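Local coordinates for protein chloride intracellular channel Clic (Drosophila melanogaster, PDB 2YV7) that may insert into membranes from a soluble, glutathione transferase-like form and make chloride channels whose activity depends on pH, at residues K28-T31 / I32-R35; I94-N97 / E98-E101; V116-K119 / E120-T123; T170-C173 / F174-E177. All coordinates share one frame; numbering follows the deposited sequence.

Contact 1 of 4, residues K28-T31 / I32-R35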
ATOM      1  N   LYS A  28      -6.012   3.382 -10.232  1.00 32.60           N
ATOM      2  CA  LYS A  28      -6.307   4.797 -10.458  1.00 35.06           C
ATOM      3  C   LYS A  28      -4.998   5.494 -10.771  1.00 37.01           C
ATOM      4  O   LYS A  28      -3.970   5.222 -10.112  1.00 34.50           O
ATOM      5  CB  LYS A  28      -6.872   5.434  -9.197  1.00 42.11           C
ATOM      6  CG  LYS A  28      -8.305   5.011  -8.830  1.00 50.61           C
ATOM      7  CD  LYS A  28      -8.701   5.495  -7.424  1.00 50.10           C
ATOM      8  CE  LYS A  28     -10.235   5.743  -7.314  1.00 53.59           C
ATOM      9  NZ  LYS A  28     -10.713   6.144  -5.941  1.00 52.45           N
ATOM     10  N   ALA A  29      -5.031   6.345 -11.799  1.00 31.25           N
ATOM     11  CA  ALA A  29      -3.907   7.159 -12.205  1.00 29.68           C
ATOM     12  C   ALA A  29      -3.780   8.362 -11.306  1.00 30.29           C
ATOM     13  O   ALA A  29      -4.762   8.851 -10.736  1.00 34.75           O
ATOM     14  CB  ALA A  29      -4.081   7.676 -13.630  1.00 30.46           C
ATOM     15  N   SER A  30      -2.549   8.828 -11.237  1.00 32.62           N
ATOM     16  CA  SER A  30      -2.212  10.138 -10.745  1.00 33.27           C
ATOM     17  C   SER A  30      -3.169  11.179 -11.305  1.00 37.20           C
ATOM     18  O   SER A  30      -3.481  11.200 -12.484  1.00 41.13           O
ATOM     19  CB  SER A  30      -0.795  10.470 -11.202  1.00 33.83           C
ATOM     20  OG  SER A  30      -0.486  11.842 -11.041  1.00 35.02           O
ATOM     21  N   THR A  31      -3.553  12.054 -10.410  1.00 39.19           N
ATOM     22  CA  THR A  31      -4.410  13.174 -10.622  1.00 46.33           C
ATOM     23  C   THR A  31      -3.591  14.380 -11.075  1.00 44.65           C
ATOM     24  O   THR A  31      -4.142  15.425 -11.356  1.00 51.20           O
ATOM     25  CB  THR A  31      -5.086  13.481  -9.288  1.00 48.42           C
ATOM     26  OG1 THR A  31      -4.125  13.284  -8.219  1.00 49.93           O
ATOM     27  CG2 THR A  31      -6.284  12.521  -9.082  1.00 50.84           C
ATOM     28  N   ILE A  32      -2.277  14.227 -11.159  1.00 40.70           N
ATOM     29  CA  ILE A  32      -1.420  15.273 -11.736  1.00 40.89           C
ATOM     30  C   ILE A  32      -1.222  15.067 -13.231  1.00 44.96           C
ATOM     31  O   ILE A  32      -1.428  16.001 -14.015  1.00 46.94           O
ATOM     32  CB  ILE A  32      -0.051  15.362 -11.045  1.00 37.34           C
ATOM     33  CG1 ILE A  32      -0.219  15.855  -9.602  1.00 38.42           C
ATOM     34  CG2 ILE A  32       0.924  16.317 -11.812  1.00 35.56           C
ATOM     35  CD1 ILE A  32       0.978  15.564  -8.721  1.00 37.80           C
ATOM     36  N   ASP A  33      -0.817  13.876 -13.649  1.00 41.88           N
ATOM     37  CA  ASP A  33      -0.550  13.686 -15.072  1.00 43.20           C
ATOM     38  C   ASP A  33      -1.443  12.666 -15.793  1.00 43.01           C
ATOM     39  O   ASP A  33      -1.360  12.511 -17.005  1.00 48.89           O
ATOM     40  CB  ASP A  33       0.922  13.366 -15.295  1.00 43.64           C
ATOM     41  CG  ASP A  33       1.234  11.892 -15.121  1.00 45.58           C
ATOM     42  OD1 ASP A  33       0.370  11.133 -14.571  1.00 42.12           O
ATOM     43  OD2 ASP A  33       2.341  11.510 -15.580  1.00 46.54           O
ATOM     44  N   GLY A  34      -2.258  11.953 -15.040  1.00 38.25           N
ATOM     45  CA  GLY A  34      -3.136  10.958 -15.613  1.00 37.82           C
ATOM     46  C   GLY A  34      -2.474   9.701 -16.145  1.00 40.18           C
ATOM     47  O   GLY A  34      -3.148   8.855 -16.715  1.00 43.82           O
ATOM     48  N   ARG A  35      -1.162   9.574 -15.959  1.00 41.72           N
ATOM     49  CA  ARG A  35      -0.429   8.418 -16.462  1.00 43.32           C
ATOM     50  C   ARG A  35       0.312   7.635 -15.379  1.00 42.33           C
ATOM     51  O   ARG A  35       0.325   6.419 -15.401  1.00 40.13           O
ATOM     52  CB  ARG A  35       0.567   8.842 -17.532  1.00 50.47           C
ATOM     53  CG  ARG A  35      -0.036   9.548 -18.717  1.00 56.70           C
ATOM     54  CD  ARG A  35       1.051   9.989 -19.668  1.00 57.48           C
ATOM     55  NE  ARG A  35       0.513  10.658 -20.840  1.00 62.25           N
ATOM     56  CZ  ARG A  35       0.489  11.972 -20.983  1.00 62.62           C
ATOM     57  NH1 ARG A  35       0.980  12.746 -20.026  1.00 63.99           N
ATOM     58  NH2 ARG A  35      -0.024  12.511 -22.079  1.00 64.86           N
TER
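Ser30 and Asp33 each capture backbone N-H groups in a tight loop, and the end of the Asp33 carboxylate curls back to the serine: Ser30 makes an ST turn and Asp33 an Asx turn. The loop follows strand 22-28 of the thioredoxin-like N-terminal domain and leads on toward helix 41-55. With its hydroxyl opposite its own backbone N (chi1 166°), Ser30 turns OG under the next residues, where OG accepts from Ile32 N at 3.0 Å and, weakly, from Asp33 N at 3.3 Å. The same OG is hydrogen-bonded to Asp226 of helix 224-235, so three partners fix its rotation. Asp33 OD1 lies 3.6 Å from Ser30 CB. Ile32 packs on Gln225 and Asn229 of helix 224-235, and Thr31 OG1 is hydrogen-bonded to Asn229 there. Gly34 closes the loop: its N donates to Ser30 O at 2.9 Å, and its positive phi (71°) suits glycine. The methyl of Ala29 then meets Gly34 O, CB to O 3.4 Å. Asp33 OD1 also accepts from Arg36 N, and Arg35 N reaches this oxygen at 2.6 Å, from above the carboxylate plane.

Contact 2 of 4, residues I94-N97 / E98-E101; sequences ILEN and EKIE. With CA (calcium ion), chain B.
Glu96 and Lys99 run side by side in the same direction, and the end of the lysine lies over one face of the glutamate carboxylate. Lys99 CE sits 3.3 Å from Glu96 CD, and NZ makes a salt bridge to Glu96 OE2 at 3.2 Å. The second flat group, the amide of Asn97, holds OD1 2.9 Å from the calcium ion, which lies well off the amide plane; Ile100 CD1 approaches the same oxygen at 4.1 Å. Leu95 O binds the ion at 2.6 Å, and the carbonyls of His83 and Pro85 complete the site. Glu96 is the N-cap residue of helix 97-107, and its O accepts from Ile100 N at 3.0 Å. Ile94 CG2, anti to its own backbone N, reaches beneath this first turn and meets Ile100 CG1 at 3.8 Å. Cutting Ile100 back to an alanine is likely to open a gap beside Ile94 CG2 and weaken the packing on Leu87 and Tyr46. The contact thus joins an outermost strand of the sheet, 92-94, to the start of helix 97-107, with Ile94 and Ile100 on Leu87 of strand 86-89 and Asn97 and Ile100 on Tyr46 of helix 41-55.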
ATOM      1  N   ILE A  94     -13.452  -8.809 -10.815  1.00 38.17           N
ATOM      2  CA  ILE A  94     -13.753  -8.632  -9.394  1.00 36.08           C
ATOM      3  C   ILE A  94     -13.753  -7.125  -9.055  1.00 36.77           C
ATOM      4  O   ILE A  94     -12.738  -6.429  -9.243  1.00 34.93           O
ATOM      5  CB  ILE A  94     -12.760  -9.436  -8.475  1.00 36.70           C
ATOM      6  CG1 ILE A  94     -12.404 -10.822  -9.045  1.00 39.31           C
ATOM      7  CG2 ILE A  94     -13.322  -9.592  -7.045  1.00 34.26           C
ATOM      8  CD1 ILE A  94     -13.582 -11.770  -9.158  1.00 40.36           C
ATOM      9  N   LEU A  95     -14.879  -6.620  -8.552  1.00 38.29           N
ATOM     10  CA  LEU A  95     -15.101  -5.169  -8.417  1.00 38.41           C
ATOM     11  C   LEU A  95     -15.063  -4.577  -7.000  1.00 39.37           C
ATOM     12  O   LEU A  95     -14.657  -3.405  -6.800  1.00 38.93           O
ATOM     13  CB  LEU A  95     -16.447  -4.797  -9.051  1.00 42.50           C
ATOM     14  CG  LEU A  95     -16.680  -5.372 -10.445  1.00 42.42           C
ATOM     15  CD1 LEU A  95     -18.136  -5.194 -10.894  1.00 43.96           C
ATOM     16  CD2 LEU A  95     -15.663  -4.837 -11.482  1.00 41.63           C
ATOM     17  N   GLU A  96     -15.522  -5.345  -6.020  1.00 36.77           N
ATOM     18  CA  GLU A  96     -15.531  -4.880  -4.644  1.00 38.91           C
ATOM     19  C   GLU A  96     -14.201  -5.244  -4.003  1.00 35.58           C
ATOM     20  O   GLU A  96     -13.725  -6.368  -4.174  1.00 34.46           O
ATOM     21  CB  GLU A  96     -16.703  -5.537  -3.916  1.00 47.07           C
ATOM     22  CG  GLU A  96     -18.044  -5.224  -4.597  1.00 54.02           C
ATOM     23  CD  GLU A  96     -19.249  -5.820  -3.871  1.00 57.18           C
ATOM     24  OE1 GLU A  96     -19.306  -5.697  -2.620  1.00 58.23           O
ATOM     25  OE2 GLU A  96     -20.145  -6.399  -4.555  1.00 58.19           O
ATOM     26  N   ASN A  97     -13.597  -4.310  -3.257  1.00 36.82           N
ATOM     27  CA  ASN A  97     -12.273  -4.585  -2.648  1.00 34.58           C
ATOM     28  C   ASN A  97     -12.236  -5.819  -1.760  1.00 30.56           C
ATOM     29  O   ASN A  97     -11.301  -6.621  -1.853  1.00 35.20           O
ATOM     30  CB  ASN A  97     -11.745  -3.357  -1.887  1.00 30.80           C
ATOM     31  CG  ASN A  97     -11.619  -2.144  -2.783  1.00 37.12           C
ATOM     32  OD1 ASN A  97     -11.393  -2.277  -3.987  1.00 32.77           O
ATOM     33  ND2 ASN A  97     -11.799  -0.947  -2.207  1.00 34.53           N
ATOM     34  N   GLU A  98     -13.249  -5.985  -0.905  1.00 31.80           N
ATOM     35  CA  GLU A  98     -13.290  -7.166  -0.029  1.00 37.09           C
ATOM     36  C   GLU A  98     -13.305  -8.455  -0.833  1.00 34.64           C
ATOM     37  O   GLU A  98     -12.703  -9.459  -0.415  1.00 39.04           O
ATOM     38  CB  GLU A  98     -14.478  -7.130   0.943  1.00 45.10           C
ATOM     39  CG  GLU A  98     -14.322  -8.127   2.100  1.00 50.06           C
ATOM     40  CD  GLU A  98     -15.364  -7.962   3.193  1.00 50.68           C
ATOM     41  OE1 GLU A  98     -16.066  -6.922   3.223  1.00 54.35           O
ATOM     42  OE2 GLU A  98     -15.477  -8.887   4.029  1.00 53.49           O
ATOM     43  N   LYS A  99     -13.949  -8.422  -1.996  1.00 35.69           N
ATOM     44  CA  LYS A  99     -14.008  -9.610  -2.881  1.00 36.52           C
ATOM     45  C   LYS A  99     -12.708  -9.841  -3.641  1.00 33.18           C
ATOM     46  O   LYS A  99     -12.352 -10.982  -3.880  1.00 31.59           O
ATOM     47  CB  LYS A  99     -15.211  -9.575  -3.834  1.00 40.57           C
ATOM     48  CG  LYS A  99     -16.540  -9.352  -3.132  1.00 42.69           C
ATOM     49  CD  LYS A  99     -17.724  -9.547  -4.067  1.00 46.23           C
ATOM     50  CE  LYS A  99     -19.005  -9.094  -3.375  1.00 47.95           C
ATOM     51  NZ  LYS A  99     -20.202  -9.585  -4.111  1.00 50.98           N
ATOM     52  N   ILE A 100     -11.989  -8.757  -3.987  1.00 31.10           N
ATOM     53  CA  ILE A 100     -10.653  -8.871  -4.559  1.00 31.92           C
ATOM     54  C   ILE A 100      -9.729  -9.597  -3.618  1.00 30.10           C
ATOM     55  O   ILE A 100      -9.018 -10.513  -4.023  1.00 34.02           O
ATOM     56  CB  ILE A 100     -10.059  -7.474  -4.959  1.00 33.20           C
ATOM     57  CG1 ILE A 100     -10.948  -6.827  -6.044  1.00 32.26           C
ATOM     58  CG2 ILE A 100      -8.587  -7.612  -5.366  1.00 29.77           C
ATOM     59  CD1 ILE A 100     -10.559  -5.421  -6.496  1.00 32.52           C
ATOM     60  N   GLU A 101      -9.719  -9.192  -2.333  1.00 32.24           N
ATOM     61  CA  GLU A 101      -8.928  -9.943  -1.322  1.00 33.71           C
ATOM     62  C   GLU A 101      -9.264 -11.409  -1.255  1.00 37.44           C
ATOM     63  O   GLU A 101      -8.377 -12.276  -1.335  1.00 32.85           O
ATOM     64  CB  GLU A 101      -9.137  -9.361   0.086  1.00 36.98           C
ATOM     65  CG  GLU A 101      -8.397  -8.138   0.228  1.00 34.32           C
ATOM     66  CD  GLU A 101      -8.179  -7.620   1.673  1.00 38.46           C
ATOM     67  OE1 GLU A 101      -8.176  -8.370   2.694  1.00 34.54           O
ATOM     68  OE2 GLU A 101      -7.962  -6.410   1.732  1.00 35.33           O
TER
HETATM   69 CA    CA B 261     -12.903  -1.475  -6.345  1.00 38.31          CA

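Contact 3 of 4, residues V116-K119 / E120-T123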
ATOM      1  N   VAL A 116      -1.827 -15.170   5.605  1.00 45.54           N
ATOM      2  CA  VAL A 116      -1.528 -15.823   6.897  1.00 40.96           C
ATOM      3  C   VAL A 116      -2.678 -15.533   7.836  1.00 47.00           C
ATOM      4  O   VAL A 116      -3.257 -14.459   7.760  1.00 43.07           O
ATOM      5  CB  VAL A 116      -0.210 -15.261   7.550  1.00 46.53           C
ATOM      6  CG1 VAL A 116       0.050 -15.867   8.960  1.00 46.40           C
ATOM      7  CG2 VAL A 116       0.989 -15.495   6.667  1.00 42.21           C
ATOM      8  N   GLN A 117      -3.016 -16.493   8.695  1.00 44.54           N
ATOM      9  CA  GLN A 117      -3.993 -16.264   9.759  1.00 51.74           C
ATOM     10  C   GLN A 117      -3.267 -15.764  10.998  1.00 48.23           C
ATOM     11  O   GLN A 117      -2.454 -16.475  11.596  1.00 50.13           O
ATOM     12  CB  GLN A 117      -4.822 -17.526  10.069  1.00 58.27           C
ATOM     13  CG  GLN A 117      -5.369 -18.275   8.845  1.00 64.50           C
ATOM     14  CD  GLN A 117      -6.670 -17.684   8.288  1.00 65.37           C
ATOM     15  OE1 GLN A 117      -6.706 -16.541   7.804  1.00 67.06           O
ATOM     16  NE2 GLN A 117      -7.747 -18.484   8.327  1.00 66.27           N
ATOM     17  N   ASP A 118      -3.519 -14.503  11.350  1.00 50.67           N
ATOM     18  CA  ASP A 118      -2.914 -13.904  12.527  1.00 43.82           C
ATOM     19  C   ASP A 118      -3.851 -12.795  13.008  1.00 42.00           C
ATOM     20  O   ASP A 118      -3.716 -11.645  12.607  1.00 34.03           O
ATOM     21  CB  ASP A 118      -1.498 -13.398  12.222  1.00 45.53           C
ATOM     22  CG  ASP A 118      -0.743 -12.955  13.479  1.00 49.67           C
ATOM     23  OD1 ASP A 118      -1.391 -12.400  14.397  1.00 48.46           O
ATOM     24  OD2 ASP A 118       0.505 -13.147  13.561  1.00 49.80           O
ATOM     25  N   LYS A 119      -4.811 -13.144  13.863  1.00 40.76           N
ATOM     26  CA  LYS A 119      -5.782 -12.173  14.362  1.00 38.83           C
ATOM     27  C   LYS A 119      -5.113 -11.070  15.171  1.00 34.70           C
ATOM     28  O   LYS A 119      -5.592  -9.937  15.194  1.00 31.33           O
ATOM     29  CB  LYS A 119      -6.859 -12.864  15.222  1.00 51.63           C
ATOM     30  CG  LYS A 119      -7.768 -13.790  14.440  1.00 56.36           C
ATOM     31  CD  LYS A 119      -9.133 -13.917  15.110  1.00 57.98           C
ATOM     32  CE  LYS A 119     -10.148 -14.737  14.265  1.00 60.12           C
ATOM     33  NZ  LYS A 119     -10.361 -14.197  12.872  1.00 59.24           N
ATOM     34  N   GLU A 120      -4.012 -11.418  15.830  1.00 32.64           N
ATOM     35  CA  GLU A 120      -3.206 -10.494  16.591  1.00 36.82           C
ATOM     36  C   GLU A 120      -2.731  -9.314  15.711  1.00 31.82           C
ATOM     37  O   GLU A 120      -2.903  -8.097  16.065  1.00 27.79           O
ATOM     38  CB  GLU A 120      -2.038 -11.272  17.204  1.00 47.22           C
ATOM     39  CG  GLU A 120      -1.173 -10.531  18.202  1.00 50.87           C
ATOM     40  CD  GLU A 120      -0.446 -11.488  19.167  1.00 53.05           C
ATOM     41  OE1 GLU A 120      -1.143 -12.100  20.018  1.00 52.39           O
ATOM     42  OE2 GLU A 120       0.810 -11.599  19.087  1.00 52.30           O
ATOM     43  N   VAL A 121      -2.180  -9.690  14.562  1.00 31.63           N
ATOM     44  CA  VAL A 121      -1.710  -8.717  13.604  1.00 28.14           C
ATOM     45  C   VAL A 121      -2.880  -7.931  12.986  1.00 29.27           C
ATOM     46  O   VAL A 121      -2.778  -6.713  12.851  1.00 26.57           O
ATOM     47  CB  VAL A 121      -0.761  -9.313  12.557  1.00 30.61           C
ATOM     48  CG1 VAL A 121      -0.393  -8.220  11.534  1.00 31.01           C
ATOM     49  CG2 VAL A 121       0.509  -9.861  13.233  1.00 31.01           C
ATOM     50  N   ALA A 122      -3.959  -8.596  12.593  1.00 25.45           N
ATOM     51  CA  ALA A 122      -5.138  -7.859  12.078  1.00 23.62           C
ATOM     52  C   ALA A 122      -5.547  -6.789  13.061  1.00 27.98           C
ATOM     53  O   ALA A 122      -5.756  -5.640  12.696  1.00 25.66           O
ATOM     54  CB  ALA A 122      -6.285  -8.770  11.873  1.00 28.61           C
ATOM     55  N   THR A 123      -5.639  -7.154  14.334  1.00 28.25           N
ATOM     56  CA  THR A 123      -6.162  -6.190  15.310  1.00 24.64           C
ATOM     57  C   THR A 123      -5.136  -5.071  15.519  1.00 23.24           C
ATOM     58  O   THR A 123      -5.480  -3.889  15.719  1.00 25.46           O
ATOM     59  CB  THR A 123      -6.360  -6.887  16.656  1.00 32.77           C
ATOM     60  OG1 THR A 123      -7.404  -7.869  16.544  1.00 29.74           O
ATOM     61  CG2 THR A 123      -6.782  -5.818  17.707  1.00 28.48           C
TER
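Asp118 and Lys119 begin the helix through their carbonyls, Asp118 O accepting from Ala122 N at 3.1 Å and Lys119 O from Thr123 N at 2.9 Å. Asp118 is the N-cap of helix 119-125. With CG anti to the backbone N (chi1 -171°), its carboxylate folds over the first turn, and OD1 accepts from Val121 N at 2.8 Å. The donor meets this oxygen from above the carboxylate plane, 52° out of it. OD1 also lies 3.1 Å from Glu120 CB, while the other oxygen, OD2, rests 3.3 Å from Val121 CG2, a methyl brought to the carboxylate by lying beside the valine's own N. The Glu120 chain extends away from the cap to a salt bridge with Arg161, which also forms a long, weak ion pair with Asp118 OD2. Were Asp118 an alanine, Val121 N would probably lose its capping acceptor and Arg161 some of the negative charge nearby. The two carboxylates are close, Asp118 OD1 being 5.2 Å from Glu120 OE2; Arg161 is likely to offset their repulsion, and the helix start, with Val121 N bonded to the Asp118 carboxylate, probably favours the charged form of the cap.

Contact 4 of 4, residues T170-C173 / F174-E177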
ATOM      1  N   THR A 170       8.959 -13.645   5.917  1.00 33.75           N
ATOM      2  CA  THR A 170       8.347 -13.561   4.599  1.00 35.12           C
ATOM      3  C   THR A 170       7.188 -12.549   4.641  1.00 31.51           C
ATOM      4  O   THR A 170       6.478 -12.486   5.655  1.00 31.56           O
ATOM      5  CB  THR A 170       7.737 -14.964   4.226  1.00 39.73           C
ATOM      6  OG1 THR A 170       8.797 -15.868   3.912  1.00 43.08           O
ATOM      7  CG2 THR A 170       6.776 -14.898   3.022  1.00 44.39           C
ATOM      8  N   MET A 171       6.998 -11.816   3.547  1.00 27.43           N
ATOM      9  CA  MET A 171       5.864 -10.913   3.387  1.00 33.19           C
ATOM     10  C   MET A 171       4.543 -11.634   3.466  1.00 33.04           C
ATOM     11  O   MET A 171       4.378 -12.726   2.905  1.00 30.88           O
ATOM     12  CB  MET A 171       5.965 -10.131   2.062  1.00 27.22           C
ATOM     13  CG  MET A 171       7.064  -9.130   2.044  1.00 28.40           C
ATOM     14  SD  MET A 171       6.503  -7.646   2.925  1.00 28.93           S
ATOM     15  CE  MET A 171       5.100  -7.116   1.946  1.00 26.43           C
ATOM     16  N   CYS A 172       3.589 -11.024   4.179  1.00 30.04           N
ATOM     17  CA  CYS A 172       2.203 -11.458   4.061  1.00 29.33           C
ATOM     18  C   CYS A 172       1.246 -10.308   3.723  1.00 22.92           C
ATOM     19  O   CYS A 172       1.647  -9.115   3.572  1.00 26.31           O
ATOM     20  CB  CYS A 172       1.727 -12.173   5.339  1.00 28.53           C
ATOM     21  SG  CYS A 172       1.583 -11.039   6.695  1.00 32.39           S
ATOM     22  N   CYS A 173      -0.021 -10.655   3.621  1.00 23.64           N
ATOM     23  CA  CYS A 173      -1.111  -9.722   3.320  1.00 26.08           C
ATOM     24  C   CYS A 173      -1.085  -8.452   4.199  1.00 30.68           C
ATOM     25  O   CYS A 173      -1.462  -7.344   3.753  1.00 26.23           O
ATOM     26  CB  CYS A 173      -2.495 -10.398   3.401  1.00 29.92           C
ATOM     27  SG  CYS A 173      -2.813 -11.185   4.990  1.00 30.50           S
ATOM     28  N   PHE A 174      -0.746  -8.640   5.478  1.00 25.55           N
ATOM     29  CA  PHE A 174      -0.830  -7.531   6.441  1.00 23.45           C
ATOM     30  C   PHE A 174       0.273  -6.531   6.166  1.00 22.01           C
ATOM     31  O   PHE A 174       0.081  -5.335   6.387  1.00 22.39           O
ATOM     32  CB  PHE A 174      -0.705  -8.045   7.886  1.00 25.81           C
ATOM     33  CG  PHE A 174      -1.831  -9.027   8.279  1.00 26.04           C
ATOM     34  CD1 PHE A 174      -3.147  -8.596   8.284  1.00 29.05           C
ATOM     35  CD2 PHE A 174      -1.542 -10.322   8.668  1.00 27.83           C
ATOM     36  CE1 PHE A 174      -4.224  -9.500   8.652  1.00 28.66           C
ATOM     37  CE2 PHE A 174      -2.583 -11.206   9.002  1.00 26.38           C
ATOM     38  CZ  PHE A 174      -3.897 -10.778   9.020  1.00 29.38           C
ATOM     39  N   ASP A 175       1.424  -7.010   5.695  1.00 21.54           N
ATOM     40  CA  ASP A 175       2.514  -6.114   5.286  1.00 22.70           C
ATOM     41  C   ASP A 175       2.087  -5.231   4.101  1.00 23.62           C
ATOM     42  O   ASP A 175       2.334  -4.007   4.068  1.00 23.88           O
ATOM     43  CB  ASP A 175       3.750  -6.924   4.968  1.00 25.07           C
ATOM     44  CG  ASP A 175       4.230  -7.665   6.170  1.00 26.64           C
ATOM     45  OD1 ASP A 175       4.592  -6.969   7.190  1.00 23.90           O
ATOM     46  OD2 ASP A 175       4.138  -8.897   6.105  1.00 24.44           O
ATOM     47  N   CYS A 176       1.410  -5.839   3.123  1.00 23.20           N
ATOM     48  CA  CYS A 176       0.966  -5.077   1.965  1.00 21.91           C
ATOM     49  C   CYS A 176      -0.133  -4.070   2.332  1.00 20.69           C
ATOM     50  O   CYS A 176      -0.355  -3.051   1.627  1.00 22.15           O
ATOM     51  CB  CYS A 176       0.469  -6.064   0.863  1.00 24.63           C
ATOM     52  SG  CYS A 176       1.747  -7.242   0.429  1.00 26.32           S
ATOM     53  N   GLU A 177      -0.838  -4.275   3.468  1.00 20.06           N
ATOM     54  CA  GLU A 177      -1.776  -3.253   3.953  1.00 21.99           C
ATOM     55  C   GLU A 177      -0.975  -2.165   4.756  1.00 19.89           C
ATOM     56  O   GLU A 177      -1.305  -0.983   4.665  1.00 21.42           O
ATOM     57  CB  GLU A 177      -2.792  -3.872   4.931  1.00 21.02           C
ATOM     58  CG  GLU A 177      -3.914  -2.925   5.350  1.00 25.42           C
ATOM     59  CD  GLU A 177      -4.930  -3.579   6.286  1.00 29.72           C
ATOM     60  OE1 GLU A 177      -5.326  -4.777   6.051  1.00 28.17           O
ATOM     61  OE2 GLU A 177      -5.333  -2.886   7.238  1.00 26.37           O
TER
HETATM   62  O   HOH W   1       4.945 -11.133   7.495  1.00 28.49           O
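Cys173 SG sits squarely over the centre of the Phe174 ring, 3.9 Å from its centroid and 6° off the ring normal, a sulfur-aromatic contact at the head of helix 173-193, where Cys172 and Asp175 form a capping box. Cys173 can place its sulfur there because SG stands between its own N and carbonyl carbon (chi1 56°). Cys172 SG approaches the same ring obliquely, 3.8 Å from Phe174 CD2. Val121, Ala122 and Ile125 of helix 119-125 also pack on this phenyl. Beneath the turn, Met171 bends twice along its chain and tucks CE 3.7 Å from Cys176 SG; both residues rest on Leu52 of helix 41-55, so the contact lies where the N-terminal domain meets the helical one. Met171 CE also presses on Asp175 CB, across the base of the polar edge. There Asp175 OD2 accepts from Cys172 N at 2.9 Å through its anti lone pair, in an almost straight bond (174°). In return Cys172 SG caps Phe174 N, a weak bond. The box recalls the N-capping box of glutathione transferases at the equivalent helix. Asp175 is buried yet well satisfied: OD1 is hydrogen-bonded to Tyr207 OH and Leu166 N, which should limit its rotation and keep OD2 turned to Cys172 N. One water finishes the edge, donating to Asp175 OD2 and to Thr170 O, both at 2.8 Å.

Contact 4 is the buried one, its centre about 10 Å from that of the chain; contacts 2 and 3 lie at the surface, and contact 1 is partly buried. Contacts 2, 3 and 4 each sit at a helix start, with different chemistry: a backbone cap beside a calcium site and a salt bridge, an aspartate N-cap, and a capping box with sulfur-aromatic packing. Contact 1 instead shapes a loop. Contacts 3 and 4 touch, with Val121 CG1 3.6 Å from Phe174 CG, and pack two helix starts together. Contacts 2 and 4 both meet helix 41-55, by way of Tyr46 and Leu52. Contacts 1 and 2 share the thioredoxin-like domain, their centres about 22 Å apart.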